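Poly-beta-hydroxybuterate polymerase (Cupriavidus necator, PDB 5T6O) probably acts as an acyltransferase that polymerises hydroxybutyryl units into polyhydroxybutyrate, this chain being its catalytic domain with an alpha/beta hydrolase fold. Local coordinates at residues E58-H70 and W348-K362. The protein carries 1 engineered substitution. Numbering follows the deposited sequence.
Sequences ESSLVRHVVEQGH and WPDWTAWLAGQAGAK
Leu61 sets its CD1 squarely over the six-membered ring of Trp348, 3.6 Å from the centroid, a CH-pi contact. With CG anti to the backbone N (chi1 -177°), the leucine carries that methyl across to the indole, and the same CD1 also meets Trp351. His64 comes to Trp348 at a slant, the ring planes at 55°: its CB and CG lie against CZ3 and CE3. The indole NE1 is hydrogen-bonded to Val312 O. Deeper in, Val65 CG2 presses on Trp351 CZ3 at 3.5 Å, while Trp351 NE1 holds Thr144 OG1 on the central sheet.

These are two helices of an alpha/beta hydrolase fold, 61-67 and the near-C-terminal 348-358, whose axes approach to 11.4 Å with a crossing angle of -48°; the indoles, His64 and the aliphatic side chains between them bridge that distance. Toward the end of helix 348-358, Leu355 CD2 lies over one face of the His70 ring, a CH-pi contact 3.7 Å from its centroid, and Ala359 CB sits at the ring's edge. In the ring plane, a water bridges the buried His70 NE2 and Thr352 O, donating to the carbonyl. Helix 61-67 ends in a Schellman motif, with Gly69 at positive phi.

The solvent side is looser. There a second water joins the partly exposed His64, at NE2, 2.6 Å away and in the ring plane, to Thr352 OG1. Farthest out, the extended, exposed Lys362 brings NZ only to 3.7 Å from Gln68 O, and a third water spans the two, donating weakly to the carbonyl.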
ATOM      1  N   GLU A  58       9.791 -26.008  24.756  1.00 32.14           N
ATOM      2  CA  GLU A  58      10.232 -26.179  23.374  1.00 31.81           C
ATOM      3  C   GLU A  58      10.447 -24.842  22.683  1.00 24.66           C
ATOM      4  O   GLU A  58      11.320 -24.726  21.815  1.00 32.38           O
ATOM      5  CB  GLU A  58       9.217 -27.018  22.592  1.00 36.12           C
ATOM      6  CG  GLU A  58       9.112 -28.459  23.057  1.00 43.98           C
ATOM      7  N   SER A  59       9.687 -23.814  23.074  1.00 27.18           N
ATOM      8  CA  SER A  59       9.675 -22.528  22.390  1.00 27.59           C
ATOM      9  C   SER A  59      10.447 -21.450  23.133  1.00 25.69           C
ATOM     10  O   SER A  59      10.413 -20.290  22.720  1.00 24.59           O
ATOM     11  CB  SER A  59       8.234 -22.061  22.200  1.00 37.55           C
ATOM     12  OG  SER A  59       7.639 -21.849  23.480  1.00 37.77           O
ATOM     13  N   SER A  60      11.124 -21.794  24.228  1.00 23.70           N
ATOM     14  CA  SER A  60      11.736 -20.783  25.089  1.00 22.90           C
ATOM     15  C   SER A  60      13.034 -20.254  24.478  1.00 24.15           C
ATOM     16  O   SER A  60      13.982 -21.019  24.257  1.00 23.68           O
ATOM     17  CB  SER A  60      12.004 -21.376  26.472  1.00 22.88           C
ATOM     18  OG  SER A  60      12.899 -20.562  27.215  1.00 23.75           O
ATOM     19  N   LEU A  61      13.105 -18.937  24.273  1.00 22.42           N
ATOM     20  CA  LEU A  61      14.371 -18.336  23.881  1.00 23.56           C
ATOM     21  C   LEU A  61      15.360 -18.360  25.038  1.00 25.83           C
ATOM     22  O   LEU A  61      16.555 -18.591  24.832  1.00 25.30           O
ATOM     23  CB  LEU A  61      14.150 -16.903  23.383  1.00 23.44           C
ATOM     24  CG  LEU A  61      15.410 -16.205  22.882  1.00 23.09           C
ATOM     25  CD1 LEU A  61      15.866 -16.795  21.553  1.00 24.12           C
ATOM     26  CD2 LEU A  61      15.187 -14.693  22.797  1.00 25.44           C
ATOM     27  N   VAL A  62      14.881 -18.124  26.266  1.00 23.26           N
ATOM     28  CA  VAL A  62      15.778 -18.183  27.419  1.00 22.92           C
ATOM     29  C   VAL A  62      16.453 -19.543  27.494  1.00 26.12           C
ATOM     30  O   VAL A  62      17.685 -19.638  27.573  1.00 24.68           O
ATOM     31  CB  VAL A  62      15.023 -17.867  28.723  1.00 22.82           C
ATOM     32  CG1 VAL A  62      15.899 -18.202  29.902  1.00 26.68           C
ATOM     33  CG2 VAL A  62      14.618 -16.383  28.763  1.00 20.61           C
ATOM     34  N   ARG A  63      15.660 -20.621  27.484  1.00 23.61           N
ATOM     35  CA  ARG A  63      16.262 -21.945  27.619  1.00 24.92           C
ATOM     36  C   ARG A  63      17.242 -22.217  26.489  1.00 29.01           C
ATOM     37  O   ARG A  63      18.310 -22.799  26.705  1.00 24.90           O
ATOM     38  CB  ARG A  63      15.185 -23.027  27.664  1.00 25.44           C
ATOM     39  CG  ARG A  63      15.735 -24.411  28.039  1.00 28.91           C
ATOM     40  CD  ARG A  63      14.696 -25.505  27.814  1.00 36.48           C
ATOM     41  NE  ARG A  63      14.281 -25.568  26.409  1.00 48.44           N
ATOM     42  CZ  ARG A  63      14.889 -26.305  25.482  1.00 50.99           C
ATOM     43  NH1 ARG A  63      15.940 -27.050  25.808  1.00 45.52           N
ATOM     44  NH2 ARG A  63      14.450 -26.302  24.227  1.00 47.95           N
ATOM     45  N   HIS A  64      16.903 -21.794  25.271  1.00 26.34           N
ATOM     46  CA  HIS A  64      17.809 -22.030  24.157  1.00 23.49           C
ATOM     47  C   HIS A  64      19.155 -21.341  24.376  1.00 26.23           C
ATOM     48  O   HIS A  64      20.211 -21.927  24.102  1.00 27.09           O
ATOM     49  CB  HIS A  64      17.164 -21.556  22.857  1.00 27.33           C
ATOM     50  CG  HIS A  64      17.997 -21.836  21.649  1.00 29.11           C
ATOM     51  ND1 HIS A  64      18.020 -23.067  21.034  1.00 30.77           N
ATOM     52  CD2 HIS A  64      18.865 -21.053  20.967  1.00 28.36           C
ATOM     53  CE1 HIS A  64      18.861 -23.030  20.014  1.00 32.40           C
ATOM     54  NE2 HIS A  64      19.384 -21.817  19.948  1.00 28.92           N
ATOM     55  N   VAL A  65      19.141 -20.096  24.864  1.00 23.59           N
ATOM     56  CA  VAL A  65      20.395 -19.361  25.046  1.00 23.01           C
ATOM     57  C   VAL A  65      21.208 -19.971  26.185  1.00 24.25           C
ATOM     58  O   VAL A  65      22.436 -20.100  26.090  1.00 26.77           O
ATOM     59  CB  VAL A  65      20.116 -17.865  25.278  1.00 25.84           C
ATOM     60  CG1 VAL A  65      21.400 -17.117  25.612  1.00 27.53           C
ATOM     61  CG2 VAL A  65      19.453 -17.250  24.038  1.00 25.80           C
ATOM     62  N   VAL A  66      20.536 -20.371  27.272  1.00 24.68           N
ATOM     63  CA  VAL A  66      21.227 -21.048  28.369  1.00 24.85           C
ATOM     64  C   VAL A  66      21.879 -22.334  27.869  1.00 30.34           C
ATOM     65  O   VAL A  66      22.997 -22.681  28.276  1.00 27.92           O
ATOM     66  CB  VAL A  66      20.252 -21.309  29.535  1.00 24.78           C
ATOM     67  CG1 VAL A  66      20.908 -22.169  30.646  1.00 25.48           C
ATOM     68  CG2 VAL A  66      19.760 -19.976  30.117  1.00 21.55           C
ATOM     69  N   GLU A  67      21.207 -23.053  26.964  1.00 31.23           N
ATOM     70  CA  GLU A  67      21.782 -24.301  26.466  1.00 29.16           C
ATOM     71  C   GLU A  67      22.922 -24.062  25.485  1.00 29.02           C
ATOM     72  O   GLU A  67      23.728 -24.969  25.258  1.00 29.19           O
ATOM     73  CB  GLU A  67      20.700 -25.167  25.813  1.00 28.16           C
ATOM     74  CG  GLU A  67      19.741 -25.785  26.813  1.00 32.33           C
ATOM     75  CD  GLU A  67      18.898 -26.894  26.213  1.00 42.36           C
ATOM     76  N   GLN A  68      23.027 -22.866  24.913  1.00 26.98           N
ATOM     77  CA  GLN A  68      24.194 -22.528  24.110  1.00 31.09           C
ATOM     78  C   GLN A  68      25.374 -22.060  24.952  1.00 29.83           C
ATOM     79  O   GLN A  68      26.409 -21.693  24.391  1.00 32.44           O
ATOM     80  CB  GLN A  68      23.842 -21.445  23.080  1.00 34.35           C
ATOM     81  CG  GLN A  68      22.881 -21.904  21.998  1.00 34.25           C
ATOM     82  CD  GLN A  68      23.400 -23.114  21.250  1.00 39.50           C
ATOM     83  OE1 GLN A  68      22.697 -24.107  21.102  1.00 41.68           O
ATOM     84  NE2 GLN A  68      24.637 -23.037  20.778  1.00 38.24           N
ATOM     85  N   GLY A  69      25.247 -22.045  26.276  1.00 25.43           N
ATOM     86  CA  GLY A  69      26.371 -21.716  27.120  1.00 27.07           C
ATOM     87  C   GLY A  69      26.515 -20.262  27.502  1.00 31.30           C
ATOM     88  O   GLY A  69      27.644 -19.796  27.691  1.00 31.21           O
ATOM     89  N   HIS A  70      25.415 -19.523  27.640  1.00 27.92           N
ATOM     90  CA  HIS A  70      25.460 -18.176  28.189  1.00 26.40           C
ATOM     91  C   HIS A  70      24.749 -18.132  29.531  1.00 30.81           C
ATOM     92  O   HIS A  70      23.710 -18.777  29.718  1.00 27.64           O
ATOM     93  CB  HIS A  70      24.816 -17.157  27.241  1.00 24.60           C
ATOM     94  CG  HIS A  70      25.456 -17.106  25.890  1.00 29.67           C
ATOM     95  ND1 HIS A  70      26.343 -16.115  25.519  1.00 26.99           N
ATOM     96  CD2 HIS A  70      25.356 -17.940  24.827  1.00 28.27           C
ATOM     97  CE1 HIS A  70      26.741 -16.328  24.279  1.00 27.73           C
ATOM     98  NE2 HIS A  70      26.156 -17.427  23.836  1.00 27.14           N
ATOM     99  N   TRP A 348      17.765 -18.215  14.770  1.00 22.76           N
ATOM    100  CA  TRP A 348      18.411 -18.278  16.081  1.00 24.89           C
ATOM    101  C   TRP A 348      19.867 -18.715  15.987  1.00 23.52           C
ATOM    102  O   TRP A 348      20.702 -18.095  16.670  1.00 26.90           O
ATOM    103  CB  TRP A 348      17.644 -19.202  17.046  1.00 23.02           C
ATOM    104  CG  TRP A 348      16.313 -18.675  17.509  1.00 25.28           C
ATOM    105  CD1 TRP A 348      15.639 -17.585  17.032  1.00 24.61           C
ATOM    106  CD2 TRP A 348      15.520 -19.209  18.568  1.00 25.58           C
ATOM    107  NE1 TRP A 348      14.448 -17.429  17.717  1.00 26.80           N
ATOM    108  CE2 TRP A 348      14.354 -18.418  18.664  1.00 22.33           C
ATOM    109  CE3 TRP A 348      15.674 -20.296  19.433  1.00 22.88           C
ATOM    110  CZ2 TRP A 348      13.359 -18.670  19.599  1.00 22.17           C
ATOM    111  CZ3 TRP A 348      14.677 -20.551  20.368  1.00 26.72           C
ATOM    112  CH2 TRP A 348      13.536 -19.733  20.445  1.00 24.47           C
ATOM    113  N   PRO A 349      20.247 -19.736  15.198  1.00 27.80           N
ATOM    114  CA  PRO A 349      21.677 -20.076  15.105  1.00 28.58           C
ATOM    115  C   PRO A 349      22.539 -18.947  14.573  1.00 27.51           C
ATOM    116  O   PRO A 349      23.699 -18.822  14.988  1.00 28.02           O
ATOM    117  CB  PRO A 349      21.687 -21.287  14.159  1.00 30.40           C
ATOM    118  CG  PRO A 349      20.352 -21.921  14.364  1.00 33.53           C
ATOM    119  CD  PRO A 349      19.414 -20.752  14.526  1.00 27.54           C
ATOM    120  N   ASP A 350      22.013 -18.127  13.661  1.00 26.91           N
ATOM    121  CA  ASP A 350      22.767 -16.975  13.179  1.00 30.29           C
ATOM    122  C   ASP A 350      23.074 -16.025  14.322  1.00 26.86           C
ATOM    123  O   ASP A 350      24.215 -15.572  14.496  1.00 27.12           O
ATOM    124  CB  ASP A 350      21.972 -16.250  12.095  1.00 27.85           C
ATOM    125  CG  ASP A 350      22.740 -15.086  11.488  1.00 34.63           C
ATOM    126  OD1 ASP A 350      22.728 -13.980  12.073  1.00 28.59           O
ATOM    127  OD2 ASP A 350      23.353 -15.276  10.417  1.00 28.71           O
ATOM    128  N   TRP A 351      22.059 -15.730  15.130  1.00 26.23           N
ATOM    129  CA  TRP A 351      22.240 -14.820  16.252  1.00 26.63           C
ATOM    130  C   TRP A 351      23.150 -15.415  17.330  1.00 26.78           C
ATOM    131  O   TRP A 351      24.041 -14.725  17.840  1.00 29.96           O
ATOM    132  CB  TRP A 351      20.883 -14.440  16.839  1.00 24.50           C
ATOM    133  CG  TRP A 351      21.050 -13.663  18.105  1.00 22.58           C
ATOM    134  CD1 TRP A 351      21.727 -12.499  18.251  1.00 22.70           C
ATOM    135  CD2 TRP A 351      20.550 -14.010  19.405  1.00 23.17           C
ATOM    136  NE1 TRP A 351      21.690 -12.087  19.570  1.00 22.54           N
ATOM    137  CE2 TRP A 351      20.957 -12.991  20.294  1.00 23.15           C
ATOM    138  CE3 TRP A 351      19.792 -15.077  19.902  1.00 23.75           C
ATOM    139  CZ2 TRP A 351      20.654 -13.020  21.656  1.00 22.26           C
ATOM    140  CZ3 TRP A 351      19.471 -15.089  21.255  1.00 24.99           C
ATOM    141  CH2 TRP A 351      19.899 -14.072  22.114  1.00 22.91           C
ATOM    142  N   THR A 352      22.935 -16.680  17.722  1.00 25.55           N
ATOM    143  CA  THR A 352      23.742 -17.194  18.828  1.00 27.83           C
ATOM    144  C   THR A 352      25.209 -17.302  18.434  1.00 30.39           C
ATOM    145  O   THR A 352      26.089 -17.113  19.286  1.00 28.19           O
ATOM    146  CB  THR A 352      23.238 -18.555  19.329  1.00 28.35           C
ATOM    147  OG1 THR A 352      23.347 -19.532  18.290  1.00 27.53           O
ATOM    148  CG2 THR A 352      21.776 -18.462  19.785  1.00 28.02           C
ATOM    149  N   ALA A 353      25.491 -17.593  17.159  1.00 29.42           N
ATOM    150  CA  ALA A 353      26.876 -17.583  16.698  1.00 27.98           C
ATOM    151  C   ALA A 353      27.455 -16.177  16.768  1.00 32.00           C
ATOM    152  O   ALA A 353      28.602 -15.992  17.187  1.00 30.76           O
ATOM    153  CB  ALA A 353      26.972 -18.144  15.276  1.00 29.85           C
ATOM    154  N   TRP A 354      26.670 -15.173  16.371  1.00 29.99           N
ATOM    155  CA  TRP A 354      27.092 -13.783  16.532  1.00 29.28           C
ATOM    156  C   TRP A 354      27.313 -13.451  18.001  1.00 28.61           C
ATOM    157  O   TRP A 354      28.331 -12.848  18.364  1.00 29.68           O
ATOM    158  CB  TRP A 354      26.048 -12.851  15.907  1.00 28.56           C
ATOM    159  CG  TRP A 354      26.294 -11.355  16.089  1.00 30.91           C
ATOM    160  CD1 TRP A 354      26.935 -10.508  15.221  1.00 28.78           C
ATOM    161  CD2 TRP A 354      25.862 -10.546  17.192  1.00 26.75           C
ATOM    162  NE1 TRP A 354      26.943  -9.221  15.734  1.00 26.61           N
ATOM    163  CE2 TRP A 354      26.291  -9.221  16.938  1.00 30.75           C
ATOM    164  CE3 TRP A 354      25.161 -10.811  18.371  1.00 29.54           C
ATOM    165  CZ2 TRP A 354      26.046  -8.168  17.828  1.00 32.05           C
ATOM    166  CZ3 TRP A 354      24.909  -9.757  19.253  1.00 26.19           C
ATOM    167  CH2 TRP A 354      25.360  -8.454  18.975  1.00 27.43           C
ATOM    168  N   LEU A 355      26.390 -13.881  18.870  1.00 25.41           N
ATOM    169  CA  LEU A 355      26.511 -13.567  20.291  1.00 26.59           C
ATOM    170  C   LEU A 355      27.732 -14.242  20.907  1.00 29.14           C
ATOM    171  O   LEU A 355      28.411 -13.656  21.759  1.00 28.29           O
ATOM    172  CB  LEU A 355      25.242 -13.985  21.030  1.00 27.10           C
ATOM    173  CG  LEU A 355      25.187 -13.638  22.519  1.00 26.16           C
ATOM    174  CD1 LEU A 355      25.042 -12.135  22.699  1.00 24.94           C
ATOM    175  CD2 LEU A 355      24.030 -14.372  23.161  1.00 27.62           C
ATOM    176  N   ALA A 356      28.026 -15.477  20.495  1.00 29.89           N
ATOM    177  CA  ALA A 356      29.217 -16.140  21.011  1.00 33.61           C
ATOM    178  C   ALA A 356      30.467 -15.307  20.742  1.00 31.34           C
ATOM    179  O   ALA A 356      31.348 -15.200  21.603  1.00 31.65           O
ATOM    180  CB  ALA A 356      29.345 -17.537  20.404  1.00 36.45           C
ATOM    181  N   GLY A 357      30.552 -14.689  19.561  1.00 33.45           N
ATOM    182  CA  GLY A 357      31.705 -13.865  19.230  1.00 34.15           C
ATOM    183  C   GLY A 357      31.841 -12.619  20.084  1.00 38.24           C
ATOM    184  O   GLY A 357      32.923 -12.025  20.134  1.00 35.08           O
ATOM    185  N   GLN A 358      30.766 -12.205  20.745  1.00 29.32           N
ATOM    186  CA  GLN A 358      30.808 -11.066  21.650  1.00 34.58           C
ATOM    187  C   GLN A 358      31.006 -11.459  23.112  1.00 31.58           C
ATOM    188  O   GLN A 358      31.186 -10.574  23.951  1.00 34.09           O
ATOM    189  CB  GLN A 358      29.505 -10.255  21.537  1.00 31.02           C
ATOM    190  CG  GLN A 358      28.951 -10.086  20.123  1.00 32.46           C
ATOM    191  CD  GLN A 358      29.818  -9.193  19.262  1.00 36.41           C
ATOM    192  OE1 GLN A 358      30.672  -8.472  19.770  1.00 35.68           O
ATOM    193  NE2 GLN A 358      29.604  -9.241  17.949  1.00 33.47           N
ATOM    194  N   ALA A 359      30.951 -12.747  23.453  1.00 30.68           N
ATOM    195  CA  ALA A 359      30.734 -13.135  24.846  1.00 32.40           C
ATOM    196  C   ALA A 359      31.992 -13.603  25.571  1.00 34.15           C
ATOM    197  O   ALA A 359      31.906 -13.986  26.744  1.00 34.05           O
ATOM    198  CB  ALA A 359      29.654 -14.219  24.921  1.00 34.02           C
ATOM    199  N   GLY A 360      33.154 -13.561  24.929  1.00 37.91           N
ATOM    200  CA  GLY A 360      34.383 -13.970  25.581  1.00 41.27           C
ATOM    201  C   GLY A 360      34.523 -15.479  25.662  1.00 43.01           C
ATOM    202  O   GLY A 360      33.678 -16.246  25.197  1.00 37.88           O
ATOM    203  N   ALA A 361      35.618 -15.915  26.283  1.00 44.08           N
ATOM    204  CA  ALA A 361      35.939 -17.333  26.328  1.00 48.00           C
ATOM    205  C   ALA A 361      35.061 -18.058  27.343  1.00 43.04           C
ATOM    206  O   ALA A 361      34.488 -17.453  28.253  1.00 41.77           O
ATOM    207  N   LYS A 362      34.970 -19.380  27.181  1.00 39.79           N
ATOM    208  CA  LYS A 362      34.128 -20.203  28.037  1.00 35.61           C
ATOM    209  C   LYS A 362      34.888 -20.629  29.284  1.00 41.16           C
ATOM    210  O   LYS A 362      36.057 -21.018  29.213  1.00 45.36           O
ATOM    211  CB  LYS A 362      33.617 -21.431  27.286  1.00 34.61           C
ATOM    212  CG  LYS A 362      32.477 -21.127  26.304  1.00 38.75           C
ATOM    213  CD  LYS A 362      31.725 -22.393  25.914  1.00 42.81           C
ATOM    214  CE  LYS A 362      30.552 -22.078  25.004  1.00 49.81           C
ATOM    215  NZ  LYS A 362      29.774 -23.295  24.644  1.00 52.29           N
TER
HETATM  216  O   HOH W   1      21.254 -21.500  18.133  1.00 31.31           O
HETATM  217  O   HOH W   2      27.751 -24.071  22.364  1.00 52.87           O
HETATM  218  O   HOH W   3      26.175 -18.951  21.441  1.00 35.57           O